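Local coordinates for PROTEIN (hypothetical protein EF0366) (Enterococcus faecalis, PDB 1VPY), which is of unknown function but belongs to the DUF72 family, folds as a TIM barrel and binds zinc ions in the crystal, at residues Met169-Val179 / Pro190-Pro198. Sequence-based numbering, arbitrary orientation.
Sequences MKENQFSLVIV and PFYPYVTNP
Thr196 OG1 bridges two backbone groups where helix 162-171 gives way to strand 175-180: it donates to Phe174 O at 2.6 Å and accepts from Leu176 N at 2.8 Å. The second bond is nearly straight, 171° at the hydrogen, and in the first the donor lies only 15° out of the carbonyl plane. With chi1 at 56°, OG1 sits between the Thr196 backbone N and carbonyl carbon, while CG2 packs against Met169 CB and Leu176 CB. One hydroxyl thus serves both Phe174 C=O and Leu176 N-H, on either side of Ser175.

Beside it, Asn197 ND2 donates to Gln173 O at 3.0 Å, a bent bond that comes in from above the carbonyl plane. Gln173, at positive phi, is the C-prime residue of the Schellman motif closing the helix, so the Asn197 amide binds the carbonyl of the motif's own C-prime residue; its OD1 accepts from Asn199 N. Water 1 joins Lys170 NZ to Val195 O, and the lysine side chain crosses that of Tyr194 at about a right angle.

At the far end a second water joins backbone to backbone: water 2 accepts from Val179 N and Tyr192 N and donates to Pro190 O. Phe191 CA also makes a CH...O contact with Val179 O at 3.2 Å. Ile178 CG2 lies over one face of the Phe191 ring, 4.1 Å from its centroid, as a CH-pi contact, and Ile178 CD1 reaches Pro193 CA at 3.7 Å.

The connection between the sixth and seventh barrel strands therefore runs back along the strand it has just left. Ile178 and Phe191 both touch Phe203 of strand 201-205, Tyr194 rests on Leu166 of helix 162-171, and Phe174 packs on strand 147-150.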
# COMPACT_ATOMS: atom_id res chain seq x y z
N MSE A 169 9.31 -11.38 6.52
CA MSE A 169 8.51 -10.17 6.64
C MSE A 169 8.22 -9.85 8.10
O MSE A 169 8.33 -8.71 8.53
CB MSE A 169 7.21 -10.28 5.85
CG MSE A 169 7.39 -10.53 4.35
SE MSE A 169 8.11 -9.00 3.34
CE MSE A 169 8.43 -9.87 1.59
N LYS A 170 7.84 -10.88 8.87
CA LYS A 170 7.65 -10.75 10.31
C LYS A 170 8.91 -10.26 11.02
O LYS A 170 8.85 -9.28 11.77
CB LYS A 170 7.20 -12.07 10.94
CG LYS A 170 5.75 -12.12 11.36
CD LYS A 170 5.61 -12.69 12.76
CE LYS A 170 4.17 -13.04 13.09
NZ LYS A 170 3.77 -14.32 12.45
N GLU A 171 10.04 -10.92 10.79
CA GLU A 171 11.32 -10.55 11.40
C GLU A 171 11.71 -9.10 11.16
O GLU A 171 12.32 -8.48 12.02
CB GLU A 171 12.44 -11.46 10.91
CG GLU A 171 12.57 -12.77 11.66
CD GLU A 171 13.39 -13.81 10.91
OE1 GLU A 171 13.88 -13.49 9.80
OE2 GLU A 171 13.53 -14.94 11.42
N ASN A 172 11.35 -8.57 10.00
CA ASN A 172 11.69 -7.19 9.65
C ASN A 172 10.56 -6.20 9.91
O ASN A 172 10.65 -5.05 9.51
CB ASN A 172 12.13 -7.11 8.19
CG ASN A 172 13.45 -7.80 7.95
OD1 ASN A 172 14.50 -7.34 8.41
ND2 ASN A 172 13.42 -8.90 7.23
N GLN A 173 9.52 -6.66 10.60
CA GLN A 173 8.30 -5.87 10.85
C GLN A 173 7.70 -5.28 9.57
O GLN A 173 7.08 -4.21 9.60
CB GLN A 173 8.55 -4.76 11.89
CG GLN A 173 8.94 -5.24 13.28
CD GLN A 173 10.44 -5.23 13.51
OE1 GLN A 173 11.22 -4.74 12.68
NE2 GLN A 173 10.86 -5.77 14.64
N PHE A 174 7.89 -5.96 8.44
CA PHE A 174 7.28 -5.53 7.19
C PHE A 174 5.82 -5.93 7.21
O PHE A 174 5.47 -7.04 7.61
CB PHE A 174 7.98 -6.16 5.98
CG PHE A 174 9.28 -5.51 5.61
CD1 PHE A 174 9.44 -4.12 5.70
CD2 PHE A 174 10.34 -6.27 5.13
CE1 PHE A 174 10.66 -3.52 5.34
CE2 PHE A 174 11.55 -5.68 4.77
CZ PHE A 174 11.71 -4.30 4.88
N SER A 175 4.95 -5.00 6.80
CA SER A 175 3.54 -5.30 6.64
C SER A 175 3.30 -5.79 5.21
O SER A 175 3.21 -4.99 4.27
CB SER A 175 2.69 -4.07 6.96
OG SER A 175 1.32 -4.37 6.80
N LEU A 176 3.21 -7.11 5.02
CA LEU A 176 3.09 -7.66 3.66
C LEU A 176 1.70 -7.39 3.12
O LEU A 176 0.69 -7.83 3.69
CB LEU A 176 3.41 -9.15 3.61
CG LEU A 176 3.30 -9.81 2.23
CD1 LEU A 176 4.42 -9.36 1.29
CD2 LEU A 176 3.31 -11.33 2.36
N VAL A 177 1.65 -6.66 2.01
CA VAL A 177 0.39 -6.19 1.46
C VAL A 177 -0.46 -7.34 0.92
O VAL A 177 -0.01 -8.11 0.05
CB VAL A 177 0.61 -5.10 0.40
CG1 VAL A 177 -0.67 -4.83 -0.38
CG2 VAL A 177 1.12 -3.80 1.06
N ILE A 178 -1.67 -7.48 1.45
CA ILE A 178 -2.60 -8.49 0.96
C ILE A 178 -3.28 -7.96 -0.29
O ILE A 178 -3.91 -6.89 -0.25
CB ILE A 178 -3.65 -8.90 2.01
CG1 ILE A 178 -2.95 -9.29 3.32
CG2 ILE A 178 -4.49 -10.05 1.46
CD1 ILE A 178 -3.85 -9.36 4.50
N VAL A 179 -3.14 -8.68 -1.41
CA VAL A 179 -3.59 -8.17 -2.70
C VAL A 179 -4.68 -8.97 -3.40
O VAL A 179 -4.61 -10.19 -3.52
CB VAL A 179 -2.42 -7.95 -3.69
CG1 VAL A 179 -1.51 -6.85 -3.19
CG2 VAL A 179 -1.65 -9.27 -3.95
N PRO A 190 -1.41 -14.56 -5.56
CA PRO A 190 -2.65 -14.91 -4.89
C PRO A 190 -3.16 -13.83 -3.93
O PRO A 190 -2.47 -12.85 -3.67
CB PRO A 190 -2.30 -16.20 -4.13
CG PRO A 190 -0.79 -16.23 -4.04
CD PRO A 190 -0.23 -15.08 -4.83
N PHE A 191 -4.39 -14.01 -3.44
CA PHE A 191 -4.95 -13.19 -2.38
C PHE A 191 -4.67 -13.93 -1.07
O PHE A 191 -5.36 -14.89 -0.74
CB PHE A 191 -6.45 -13.01 -2.61
CG PHE A 191 -7.15 -12.23 -1.52
CD1 PHE A 191 -7.11 -10.84 -1.51
CD2 PHE A 191 -7.87 -12.89 -0.53
CE1 PHE A 191 -7.76 -10.12 -0.52
CE2 PHE A 191 -8.53 -12.18 0.46
CZ PHE A 191 -8.48 -10.78 0.46
N TYR A 192 -3.64 -13.50 -0.35
CA TYR A 192 -3.07 -14.27 0.76
C TYR A 192 -3.22 -13.57 2.11
O TYR A 192 -2.27 -12.93 2.58
CB TYR A 192 -1.59 -14.55 0.47
CG TYR A 192 -1.05 -15.81 1.10
CD1 TYR A 192 -1.22 -17.05 0.48
CD2 TYR A 192 -0.35 -15.77 2.30
CE1 TYR A 192 -0.71 -18.22 1.04
CE2 TYR A 192 0.16 -16.93 2.88
CZ TYR A 192 -0.02 -18.15 2.24
OH TYR A 192 0.48 -19.31 2.81
N PRO A 193 -4.39 -13.71 2.75
CA PRO A 193 -4.68 -12.93 3.97
C PRO A 193 -3.93 -13.48 5.18
O PRO A 193 -4.34 -14.48 5.77
CB PRO A 193 -6.21 -13.08 4.13
CG PRO A 193 -6.54 -14.37 3.47
CD PRO A 193 -5.49 -14.63 2.41
N TYR A 194 -2.85 -12.80 5.54
CA TYR A 194 -1.96 -13.22 6.62
C TYR A 194 -1.33 -11.98 7.22
O TYR A 194 -0.90 -11.09 6.48
CB TYR A 194 -0.85 -14.14 6.07
CG TYR A 194 0.07 -14.70 7.14
CD1 TYR A 194 1.15 -13.95 7.63
CD2 TYR A 194 -0.13 -15.97 7.66
CE1 TYR A 194 1.99 -14.46 8.62
CE2 TYR A 194 0.71 -16.49 8.64
CZ TYR A 194 1.76 -15.73 9.12
OH TYR A 194 2.58 -16.25 10.09
N VAL A 195 -1.28 -11.91 8.55
CA VAL A 195 -0.69 -10.75 9.25
C VAL A 195 0.79 -10.96 9.52
O VAL A 195 1.16 -11.84 10.29
CB VAL A 195 -1.40 -10.47 10.58
CG1 VAL A 195 -0.80 -9.24 11.23
CG2 VAL A 195 -2.88 -10.27 10.37
N THR A 196 1.64 -10.16 8.89
CA THR A 196 3.09 -10.23 9.10
C THR A 196 3.53 -9.21 10.14
O THR A 196 4.55 -9.38 10.80
CB THR A 196 3.86 -9.95 7.82
OG1 THR A 196 3.47 -8.67 7.32
CG2 THR A 196 3.58 -11.00 6.77
N ASN A 197 2.76 -8.13 10.26
CA ASN A 197 2.98 -7.13 11.28
C ASN A 197 1.67 -6.84 11.98
O ASN A 197 0.82 -6.13 11.44
CB ASN A 197 3.57 -5.86 10.68
CG ASN A 197 3.89 -4.79 11.73
OD1 ASN A 197 3.41 -4.85 12.87
ND2 ASN A 197 4.69 -3.81 11.34
N PRO A 198 1.48 -7.38 13.20
CA PRO A 198 0.25 -7.21 13.96
C PRO A 198 -0.12 -5.76 14.27
O PRO A 198 -1.19 -5.51 14.83
CB PRO A 198 0.51 -7.99 15.26
CG PRO A 198 1.97 -8.13 15.34
CD PRO A 198 2.45 -8.23 13.93
O HOH W 1 1.10 -13.94 11.87
O HOH W 2 -1.97 -11.51 -1.08